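Local coordinates for protein intracellular serine protease (Bacillus licheniformis, PDB 4ZOQ) that probably cleaves peptide bonds as a subtilisin-family serine endopeptidase, and is a class II lanthipeptide protease applied to sequence-specific, traceless peptide cleavage, at residues Asn72-Lys77 against Val108-Gly113; Ile134-Gly139 against His191-Leu196; Ser208-Pro213 against Leu230-Asp235; Thr243-Thr248 against Tyr269-Gly274. All coordinates share one frame; numbering follows the deposited sequence.

Contact 1: Asn72-Lys77 against Val108-Gly113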
# COMPACT_ATOMS: atom_id res chain seq x y z
N ASN B 72 -9.07 -5.51 -12.15
CA ASN B 72 -10.07 -4.78 -11.39
C ASN B 72 -11.02 -5.79 -10.70
O ASN B 72 -11.81 -6.46 -11.36
CB ASN B 72 -10.83 -3.83 -12.30
CG ASN B 72 -11.93 -3.06 -11.60
OD1 ASN B 72 -12.37 -3.40 -10.50
ND2 ASN B 72 -12.39 -1.99 -12.26
N TYR B 73 -10.93 -5.90 -9.37
CA TYR B 73 -11.73 -6.89 -8.66
C TYR B 73 -13.15 -6.41 -8.42
O TYR B 73 -14.02 -7.19 -8.02
CB TYR B 73 -11.07 -7.28 -7.33
CG TYR B 73 -9.77 -8.02 -7.54
CD1 TYR B 73 -9.73 -9.41 -7.55
CD2 TYR B 73 -8.59 -7.33 -7.78
CE1 TYR B 73 -8.55 -10.09 -7.75
CE2 TYR B 73 -7.41 -8.00 -8.00
CZ TYR B 73 -7.39 -9.37 -7.98
OH TYR B 73 -6.19 -10.03 -8.19
N ILE B 74 -13.39 -5.13 -8.64
CA ILE B 74 -14.71 -4.56 -8.40
C ILE B 74 -15.63 -4.89 -9.58
O ILE B 74 -16.80 -5.19 -9.39
CB ILE B 74 -14.63 -3.03 -8.13
CG1 ILE B 74 -14.07 -2.80 -6.73
CG2 ILE B 74 -16.00 -2.37 -8.19
CD1 ILE B 74 -13.72 -1.37 -6.42
N ASP B 75 -15.10 -4.79 -10.79
CA ASP B 75 -15.89 -5.05 -11.98
C ASP B 75 -15.53 -6.35 -12.69
O ASP B 75 -16.12 -6.67 -13.72
CB ASP B 75 -15.73 -3.88 -12.96
CG ASP B 75 -16.28 -2.59 -12.40
OD1 ASP B 75 -17.04 -2.64 -11.40
OD2 ASP B 75 -15.94 -1.53 -12.96
N GLY B 76 -14.56 -7.09 -12.16
CA GLY B 76 -14.12 -8.32 -12.80
C GLY B 76 -13.57 -8.14 -14.20
O GLY B 76 -13.67 -9.06 -15.03
N LYS B 77 -13.01 -6.97 -14.46
CA LYS B 77 -12.44 -6.65 -15.76
C LYS B 77 -10.96 -6.26 -15.56
O LYS B 77 -10.55 -5.96 -14.44
CB LYS B 77 -13.32 -5.54 -16.39
CG LYS B 77 -12.72 -4.60 -17.42
CD LYS B 77 -13.84 -3.80 -18.11
CE LYS B 77 -15.01 -3.42 -17.18
NZ LYS B 77 -14.78 -2.20 -16.33
N VAL B 108 -8.87 -2.50 -6.16
CA VAL B 108 -9.84 -2.98 -5.18
C VAL B 108 -10.63 -1.85 -4.56
O VAL B 108 -11.47 -2.06 -3.70
CB VAL B 108 -9.14 -3.78 -4.08
CG1 VAL B 108 -8.36 -4.93 -4.68
CG2 VAL B 108 -8.21 -2.88 -3.28
N LEU B 109 -10.35 -0.63 -5.02
CA LEU B 109 -11.04 0.56 -4.53
C LEU B 109 -11.62 1.35 -5.69
O LEU B 109 -11.10 1.32 -6.83
CB LEU B 109 -10.10 1.48 -3.74
CG LEU B 109 -9.28 0.94 -2.57
CD1 LEU B 109 -8.31 2.01 -2.10
CD2 LEU B 109 -10.20 0.51 -1.44
N ASP B 110 -12.74 2.00 -5.42
CA ASP B 110 -13.25 3.07 -6.26
C ASP B 110 -13.91 4.08 -5.35
O ASP B 110 -13.63 4.09 -4.15
CB ASP B 110 -14.18 2.55 -7.37
CG ASP B 110 -15.36 1.77 -6.84
OD1 ASP B 110 -15.63 1.75 -5.61
OD2 ASP B 110 -16.03 1.15 -7.69
N GLU B 111 -14.75 4.94 -5.91
CA GLU B 111 -15.48 5.95 -5.14
C GLU B 111 -16.09 5.46 -3.81
O GLU B 111 -15.85 6.05 -2.76
CB GLU B 111 -16.60 6.53 -6.00
CG GLU B 111 -17.78 7.00 -5.17
CD GLU B 111 -19.07 7.11 -5.95
OE1 GLU B 111 -19.08 6.76 -7.15
OE2 GLU B 111 -20.09 7.49 -5.33
N LYS B 112 -16.84 4.35 -3.83
CA LYS B 112 -17.64 3.97 -2.68
C LYS B 112 -16.73 3.42 -1.59
O LYS B 112 -17.08 3.39 -0.40
CB LYS B 112 -18.70 2.94 -3.10
CG LYS B 112 -19.23 2.01 -2.03
CD LYS B 112 -20.52 2.61 -1.45
CE LYS B 112 -21.11 1.79 -0.33
NZ LYS B 112 -20.11 1.67 0.77
N GLY B 113 -15.55 2.99 -2.01
CA GLY B 113 -14.56 2.48 -1.10
C GLY B 113 -14.12 1.14 -1.63
O GLY B 113 -14.10 0.90 -2.85

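Contact 2: Ile134-Gly139 against His191-Leu196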
# COMPACT_ATOMS: atom_id res chain seq x y z
N ILE B 134 4.53 -5.74 -2.13
CA ILE B 134 3.15 -5.27 -2.16
C ILE B 134 2.96 -3.96 -1.38
O ILE B 134 3.45 -3.79 -0.26
CB ILE B 134 2.17 -6.35 -1.61
CG1 ILE B 134 2.23 -7.61 -2.48
CG2 ILE B 134 0.73 -5.82 -1.53
CD1 ILE B 134 1.52 -8.81 -1.90
N ASN B 135 2.26 -3.03 -1.99
CA ASN B 135 1.94 -1.79 -1.30
C ASN B 135 0.44 -1.65 -1.14
O ASN B 135 -0.29 -1.67 -2.14
CB ASN B 135 2.49 -0.60 -2.07
CG ASN B 135 2.25 0.70 -1.36
OD1 ASN B 135 3.07 1.16 -0.55
ND2 ASN B 135 1.10 1.27 -1.62
N ILE B 136 -0.02 -1.49 0.10
CA ILE B 136 -1.46 -1.27 0.34
C ILE B 136 -1.70 0.08 1.03
O ILE B 136 -1.65 0.19 2.25
CB ILE B 136 -2.08 -2.42 1.20
CG1 ILE B 136 -1.77 -3.79 0.62
CG2 ILE B 136 -3.59 -2.27 1.29
CD1 ILE B 136 -2.08 -4.95 1.58
N SER B 137 -1.98 1.11 0.23
CA SER B 137 -2.14 2.47 0.77
C SER B 137 -3.59 2.75 1.12
O SER B 137 -4.19 3.74 0.67
CB SER B 137 -1.62 3.53 -0.22
OG SER B 137 -0.22 3.70 -0.14
N THR B 138 -4.17 1.87 1.92
CA THR B 138 -5.55 2.00 2.36
C THR B 138 -5.72 1.06 3.54
O THR B 138 -4.86 0.22 3.81
CB THR B 138 -6.54 1.68 1.23
OG1 THR B 138 -7.88 2.01 1.63
CG2 THR B 138 -6.45 0.20 0.81
N GLY B 139 -6.81 1.22 4.27
CA GLY B 139 -7.04 0.39 5.43
C GLY B 139 -8.45 0.58 5.93
O GLY B 139 -9.18 1.44 5.44
N HIS B 191 -6.49 -1.11 13.01
CA HIS B 191 -6.39 -0.61 11.64
C HIS B 191 -5.78 -1.74 10.80
O HIS B 191 -4.66 -2.16 11.07
CB HIS B 191 -5.54 0.67 11.56
CG HIS B 191 -5.51 1.33 10.21
ND1 HIS B 191 -4.38 1.39 9.43
CD2 HIS B 191 -6.47 2.00 9.52
CE1 HIS B 191 -4.64 2.05 8.32
NE2 HIS B 191 -5.91 2.42 8.34
N LEU B 192 -6.51 -2.21 9.80
CA LEU B 192 -6.11 -3.38 9.00
C LEU B 192 -5.92 -2.98 7.54
O LEU B 192 -6.76 -2.26 6.99
CB LEU B 192 -7.17 -4.46 9.13
CG LEU B 192 -7.44 -4.99 10.54
CD1 LEU B 192 -8.66 -5.82 10.53
CD2 LEU B 192 -6.28 -5.85 10.95
N PRO B 193 -4.86 -3.49 6.87
CA PRO B 193 -3.94 -4.55 7.31
C PRO B 193 -2.71 -4.10 8.09
O PRO B 193 -1.88 -4.94 8.43
CB PRO B 193 -3.49 -5.17 5.99
CG PRO B 193 -3.43 -3.97 5.03
CD PRO B 193 -4.58 -3.06 5.48
N SER B 194 -2.60 -2.81 8.38
CA SER B 194 -1.37 -2.25 8.95
C SER B 194 -1.02 -2.86 10.31
O SER B 194 0.16 -2.92 10.67
CB SER B 194 -1.48 -0.72 9.06
OG SER B 194 -2.36 -0.34 10.09
N ALA B 195 -2.02 -3.29 11.06
CA ALA B 195 -1.77 -3.86 12.39
C ALA B 195 -1.26 -5.31 12.35
O ALA B 195 -0.76 -5.81 13.34
CB ALA B 195 -3.01 -3.79 13.22
N LEU B 196 -1.42 -5.97 11.20
CA LEU B 196 -1.11 -7.40 11.07
C LEU B 196 0.36 -7.74 11.17
O LEU B 196 1.22 -6.99 10.72
CB LEU B 196 -1.63 -7.93 9.73
CG LEU B 196 -3.11 -7.87 9.39
CD1 LEU B 196 -3.29 -8.23 7.91
CD2 LEU B 196 -3.92 -8.81 10.29

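Contact 3: Ser208-Pro213 against Leu230-Asp235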
# COMPACT_ATOMS: atom_id res chain seq x y z
N SER B 208 10.56 18.87 7.90
CA SER B 208 11.41 19.14 9.07
C SER B 208 11.78 17.87 9.82
O SER B 208 12.59 17.92 10.73
CB SER B 208 10.69 20.07 10.03
OG SER B 208 9.55 19.40 10.55
N ASN B 209 11.16 16.76 9.41
CA ASN B 209 11.29 15.44 10.04
C ASN B 209 10.42 15.27 11.27
O ASN B 209 10.44 14.19 11.87
CB ASN B 209 12.74 15.06 10.38
CG ASN B 209 13.54 14.77 9.16
OD1 ASN B 209 12.99 14.29 8.16
ND2 ASN B 209 14.85 14.96 9.23
N ASN B 210 9.69 16.31 11.65
CA ASN B 210 8.63 16.13 12.65
C ASN B 210 7.55 15.21 12.08
O ASN B 210 7.30 15.18 10.88
CB ASN B 210 7.98 17.46 13.03
CG ASN B 210 8.91 18.37 13.80
OD1 ASN B 210 9.86 17.92 14.45
ND2 ASN B 210 8.61 19.67 13.76
N ILE B 211 6.86 14.48 12.95
CA ILE B 211 5.82 13.60 12.44
C ILE B 211 4.73 14.47 11.85
O ILE B 211 4.48 15.57 12.34
CB ILE B 211 5.24 12.67 13.55
CG1 ILE B 211 4.54 11.45 12.93
CG2 ILE B 211 4.28 13.47 14.49
CD1 ILE B 211 5.52 10.41 12.37
N SER B 212 4.10 14.00 10.77
CA SER B 212 2.92 14.67 10.23
C SER B 212 1.86 14.55 11.31
O SER B 212 1.74 13.49 11.93
CB SER B 212 2.45 14.05 8.92
OG SER B 212 3.44 14.10 7.89
N PRO B 213 1.13 15.63 11.57
CA PRO B 213 0.12 15.64 12.65
C PRO B 213 -0.96 14.57 12.50
O PRO B 213 -1.50 14.10 13.50
CB PRO B 213 -0.51 17.04 12.54
CG PRO B 213 0.53 17.89 11.82
CD PRO B 213 1.27 16.94 10.91
N LEU B 230 -0.35 20.04 5.13
CA LEU B 230 -0.77 21.34 4.68
C LEU B 230 0.10 22.42 5.33
O LEU B 230 0.33 23.48 4.74
CB LEU B 230 -2.24 21.56 5.05
CG LEU B 230 -3.27 20.67 4.35
CD1 LEU B 230 -4.56 20.61 5.14
CD2 LEU B 230 -3.52 21.19 2.94
N GLY B 231 0.66 22.12 6.50
CA GLY B 231 1.56 23.04 7.19
C GLY B 231 2.02 22.40 8.47
O GLY B 231 1.36 21.49 8.94
N GLU B 232 3.10 22.91 9.07
CA GLU B 232 3.60 22.30 10.32
C GLU B 232 2.64 22.49 11.45
O GLU B 232 2.52 21.64 12.34
CB GLU B 232 4.93 22.92 10.74
CG GLU B 232 6.15 22.41 10.05
CD GLU B 232 6.63 21.08 10.57
OE1 GLU B 232 6.40 20.75 11.76
OE2 GLU B 232 7.31 20.39 9.79
N THR B 233 2.00 23.66 11.46
CA THR B 233 1.04 24.05 12.49
C THR B 233 -0.34 24.47 11.94
O THR B 233 -1.14 25.09 12.64
CB THR B 233 1.63 25.20 13.38
OG1 THR B 233 2.01 26.30 12.55
CG2 THR B 233 2.89 24.70 14.13
N TYR B 234 -0.56 24.21 10.65
CA TYR B 234 -1.84 24.48 9.97
C TYR B 234 -3.05 24.11 10.82
O TYR B 234 -4.04 24.84 10.83
CB TYR B 234 -1.92 23.72 8.64
CG TYR B 234 -3.32 23.68 8.07
CD1 TYR B 234 -3.82 24.76 7.37
CD2 TYR B 234 -4.16 22.60 8.32
CE1 TYR B 234 -5.11 24.74 6.88
CE2 TYR B 234 -5.44 22.59 7.85
CZ TYR B 234 -5.92 23.66 7.12
OH TYR B 234 -7.20 23.66 6.62
N ASP B 235 -2.98 22.99 11.53
CA ASP B 235 -4.10 22.59 12.36
C ASP B 235 -4.42 23.67 13.38
O ASP B 235 -5.59 23.83 13.75
CB ASP B 235 -3.84 21.28 13.07
CG ASP B 235 -3.88 20.09 12.13
OD1 ASP B 235 -4.39 20.23 11.01
OD2 ASP B 235 -3.42 19.01 12.54
O HOH W 1 8.43 20.92 7.48

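Contact 4: Thr243-Thr248 against Tyr269-Gly274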
# COMPACT_ATOMS: atom_id res chain seq x y z
N THR B 243 5.02 24.40 0.58
CA THR B 243 6.30 23.71 0.57
C THR B 243 6.33 22.53 1.53
O THR B 243 7.27 21.74 1.50
CB THR B 243 7.46 24.68 0.98
OG1 THR B 243 7.21 25.22 2.30
CG2 THR B 243 7.61 25.82 -0.03
N ASP B 244 5.29 22.40 2.35
CA ASP B 244 5.16 21.25 3.25
C ASP B 244 4.39 20.12 2.63
O ASP B 244 4.39 19.01 3.17
CB ASP B 244 4.51 21.66 4.58
CG ASP B 244 5.52 22.26 5.58
OD1 ASP B 244 6.73 22.19 5.30
OD2 ASP B 244 5.11 22.83 6.63
N LEU B 245 3.76 20.39 1.49
CA LEU B 245 3.03 19.37 0.71
C LEU B 245 3.96 18.63 -0.26
O LEU B 245 5.08 19.09 -0.51
CB LEU B 245 1.88 20.04 -0.06
CG LEU B 245 0.69 20.58 0.75
CD1 LEU B 245 -0.21 21.54 -0.06
CD2 LEU B 245 -0.14 19.37 1.25
N VAL B 246 3.50 17.52 -0.82
CA VAL B 246 4.34 16.75 -1.72
C VAL B 246 3.69 16.62 -3.09
O VAL B 246 2.46 16.53 -3.19
CB VAL B 246 4.68 15.34 -1.14
CG1 VAL B 246 5.47 15.50 0.15
CG2 VAL B 246 3.43 14.46 -0.92
N LEU B 247 4.50 16.65 -4.15
CA LEU B 247 3.94 16.47 -5.48
C LEU B 247 3.58 15.00 -5.72
O LEU B 247 4.28 14.09 -5.28
CB LEU B 247 4.91 16.98 -6.56
CG LEU B 247 4.24 17.34 -7.90
CD1 LEU B 247 3.31 18.52 -7.69
CD2 LEU B 247 5.24 17.65 -9.00
N THR B 248 2.49 14.79 -6.45
CA THR B 248 2.04 13.46 -6.86
C THR B 248 1.76 13.43 -8.36
O THR B 248 1.36 14.44 -8.98
CB THR B 248 0.74 13.06 -6.13
OG1 THR B 248 -0.30 14.01 -6.44
CG2 THR B 248 0.94 13.04 -4.64
N TYR B 269 -0.18 16.17 -12.44
CA TYR B 269 0.43 16.32 -11.12
C TYR B 269 -0.52 17.01 -10.18
O TYR B 269 -1.38 17.78 -10.61
CB TYR B 269 1.76 17.08 -11.19
CG TYR B 269 2.71 16.49 -12.20
CD1 TYR B 269 3.43 15.33 -11.92
CD2 TYR B 269 2.88 17.08 -13.45
CE1 TYR B 269 4.28 14.76 -12.85
CE2 TYR B 269 3.75 16.53 -14.39
CZ TYR B 269 4.44 15.37 -14.08
OH TYR B 269 5.31 14.83 -15.01
N SER B 270 -0.36 16.72 -8.88
CA SER B 270 -1.16 17.38 -7.84
C SER B 270 -0.41 17.42 -6.50
O SER B 270 0.34 16.49 -6.13
CB SER B 270 -2.52 16.71 -7.66
OG SER B 270 -3.34 17.42 -6.72
N LEU B 271 -0.64 18.49 -5.77
CA LEU B 271 -0.06 18.67 -4.47
C LEU B 271 -0.94 17.96 -3.46
O LEU B 271 -2.17 18.13 -3.45
CB LEU B 271 0.04 20.16 -4.19
CG LEU B 271 1.36 20.72 -3.68
CD1 LEU B 271 2.53 20.20 -4.52
CD2 LEU B 271 1.24 22.22 -3.79
N SER B 272 -0.33 17.16 -2.61
CA SER B 272 -1.10 16.34 -1.69
C SER B 272 -0.28 15.97 -0.45
O SER B 272 0.81 16.51 -0.24
CB SER B 272 -1.56 15.07 -2.43
OG SER B 272 -2.53 14.32 -1.71
N TYR B 273 -0.81 15.05 0.35
CA TYR B 273 -0.15 14.57 1.57
C TYR B 273 -0.79 13.26 2.04
O TYR B 273 -1.90 12.94 1.64
CB TYR B 273 -0.21 15.65 2.66
CG TYR B 273 -1.58 15.82 3.30
CD1 TYR B 273 -2.04 14.95 4.28
CD2 TYR B 273 -2.42 16.87 2.91
CE1 TYR B 273 -3.31 15.10 4.86
CE2 TYR B 273 -3.69 17.04 3.49
CZ TYR B 273 -4.13 16.15 4.46
OH TYR B 273 -5.37 16.32 5.05
N GLY B 274 -0.12 12.54 2.93
CA GLY B 274 -0.71 11.38 3.58
C GLY B 274 0.20 10.16 3.73
O GLY B 274 1.24 10.02 3.01

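Contact 1: Asn72-Lys77 against Val108-Gly113
Ile74 lies against Val108, Leu109 and Asp110 where the turn joining strands 71-72 and 77-78 meets the end of strand 102-110, part of the central sheet of the subtilisin-like fold. The contact is van der Waals packing, and Ile74 carries most of it, its methyls resting on the backbone and the carboxylate of the strand end. Its CG1 stands beside the backbone N (chi1 -74°), which sends the ethyl branch across the strand: CD1 is 3.5 Å from Leu109 C and 3.6 Å from Asp110 CG. The other branch reaches the same carboxylate, with Ile74 CG2 3.6 Å from Asp110 OD2. With an alanine here both branches would be gone, and the strand end at Leu109 and Asp110 would probably lose its packing partner on the turn.

The one pair of apolar side chains is Tyr73 with Val108, CD2 to CG1 at 3.9 Å, side by side and pointing the same way. Both also pack on helix 116-128, where Asp125 hydrogen-bonds the Tyr73 hydroxyl. Leu109 points away from the loop, its side chain about 4 Å from that of Asp51, the predicted charge-relay aspartate.

Within 72-77 Asn72 closes an Asx turn: OD1 accepts from Ile74 N at 2.7 Å and from Asp75 N at 3.1 Å, the latter donor standing 65° out of the carbonyl plane.

Contact 2: Ile134-Gly139 against His191-Leu196
Gly139 and Leu192 bring their CA atoms within 5.3 Å, and Gly139 CA comes to 3.1 Å from Leu192 O. The geometry belongs to the subtilisin-like fold: strand 133-136 of the central sheet ends in an inverse gamma turn centred on Ser137, while strand 189-192 gives way, through a cis peptide before Pro193, to a type I turn from Pro193 to Leu196. The Ser-Thr-Gly sequence at 137-139 matches the segment that in subtilisins runs beside the bound substrate, so a similar role is probable here. Gly139 is tightly placed, since a CB on it would fall only 2.5 Å from His191 NE2.

Among the side chains, Ile136 meets Pro193 obliquely, its CD1 3.8 Å from Pro193 CG, and Thr138 O approaches Pro193 CD at 3.7 Å. Tyr155 of helix 146-164 also packs on Pro193. The His191 ring swings toward the glycine because CG is anti to the backbone N (chi1 -173°), leaving NE2 3.7 Å from Gly139 CA. Replacing it by an alanine would probably leave Ser194 OG without its imidazole donor and open a gap beside Gly139. Ser194 OG also hydrogen-bonds Glu220, so the residue holding the ring is itself tied to a neighbour. The bond that probably fixes the ring's rotation runs from His191 ND1 to Ser194 OG, 2.7 Å long and in the imidazole plane, with an N-H...O angle of 156°.

Contact 3: Ser208-Pro213 against Leu230-Asp235
Glu232 brings its carboxylate to Ser208 and Asn210, which divide its two oxygens between them. Ser208 OG donates to Glu232 OE2 at 2.6 Å, and Asn210 ND2 donates to Glu232 OE1 at 3.2 Å. The second bond is nearly straight, with an N-H...O angle of 169°, and the acceptor lies in the Asn210 amide plane. Seen from the glutamate the fit differs: each oxygen is met by a donor raised well out of the carboxylate plane, and the amide and carboxylate planes stand 73° apart.

Conformation explains the reach. The glutamate chain is bent at chi2 (-79°) instead of extended, and this fold turns the carboxylate toward the serine and asparagine although CB itself does not face them. Ser208 OG sits between its own backbone N and carbonyl carbon, and there it serves twice, since it also accepts from Asn210 N at 3.3 Å in an ST turn. The turn is consistent with both donors facing the same carboxylate. A water adds a third link, accepting from Ser208 N at 3.0 Å and donating to Glu232 OE2 at 2.6 Å, so that OE2 is gripped by both the serine hydroxyl and the water.

Farther along, Pro213 CB packs 3.5 Å from Asp235 OD2, while Asp235 OD1 is hydrogen-bonded to Tyr229. The contact lies at the surface, away from the predicted catalytic residues, and ties the loop between strands 200-205 and 221-226 to the residues leading into helix 234-237 and to its first turn at Asp235.

Contact 4: Thr243-Thr248 against Tyr269-Gly274
Leu271 packs against Leu247 on one face of a two-stranded antiparallel ribbon and against Leu245 from the loop before it. Leu247 CD1 meets Leu271 CD1 at 3.7 Å, and Leu245 CB meets Leu271 CG at 3.7 Å, both pairs crossing at about a right angle. Outward from there, Leu245 CD2 touches the Tyr273 ring at its edge, 3.8 Å from Tyr273 CD2, and at the far end Leu247 CD1 approaches Tyr269 CB. The other face carries Val246, Thr248, Ser270 and Ser272; Val246, Thr248 and Ser272 rest on Leu277 of helix 275-297, which bears the predicted nucleophile Ser276.

The N-to-C directions of the two short strands are 146° apart, roughly antiparallel. Val246 and Ser272 form a hydrogen-bonded pair: Val246 N reaches Ser272 O at 2.9 Å, almost straight at 176°, and Ser272 N returns to Val246 O. Thr248 pairs likewise with Ser270, and its OG1, held between its backbone N and carbonyl carbon (chi1 60°), adds a bond of 2.6 Å to Ser270 O. That oxygen is thus gripped from opposite faces of its plane, by Thr248 N and by OG1. Gln89 of helix 86-97 also bonds Thr248 OG1. The chemistry implies a register fixed by backbone bonds, with the threonine hydroxyl locking one rung and linking the ribbon to a helix.

How the contacts relate
Contacts 2 and 4 are buried, whereas contacts 1 and 3 lie at the surface, their centres each about 19 Å from the centre of the chain. Contacts 1 and 2 both involve the central sheet and touch through Leu109 CD1 and Thr138 OG1 (3.8 Å), near the predicted catalytic Asp51 and His86. Contacts 3 and 4 form the other neighbouring pair: helix 234-237 and strand 246-249 are consecutive in the chain, and Leu230 packs on Tyr273 and Leu245. Chemistry does not simply follow burial. Contact 4 relies on strand pairing with a leucine cluster, contact 2 on tight glycine and proline packing, contact 1 on isoleucine packing, and contact 3 on a carboxylate held by side-chain donors and water.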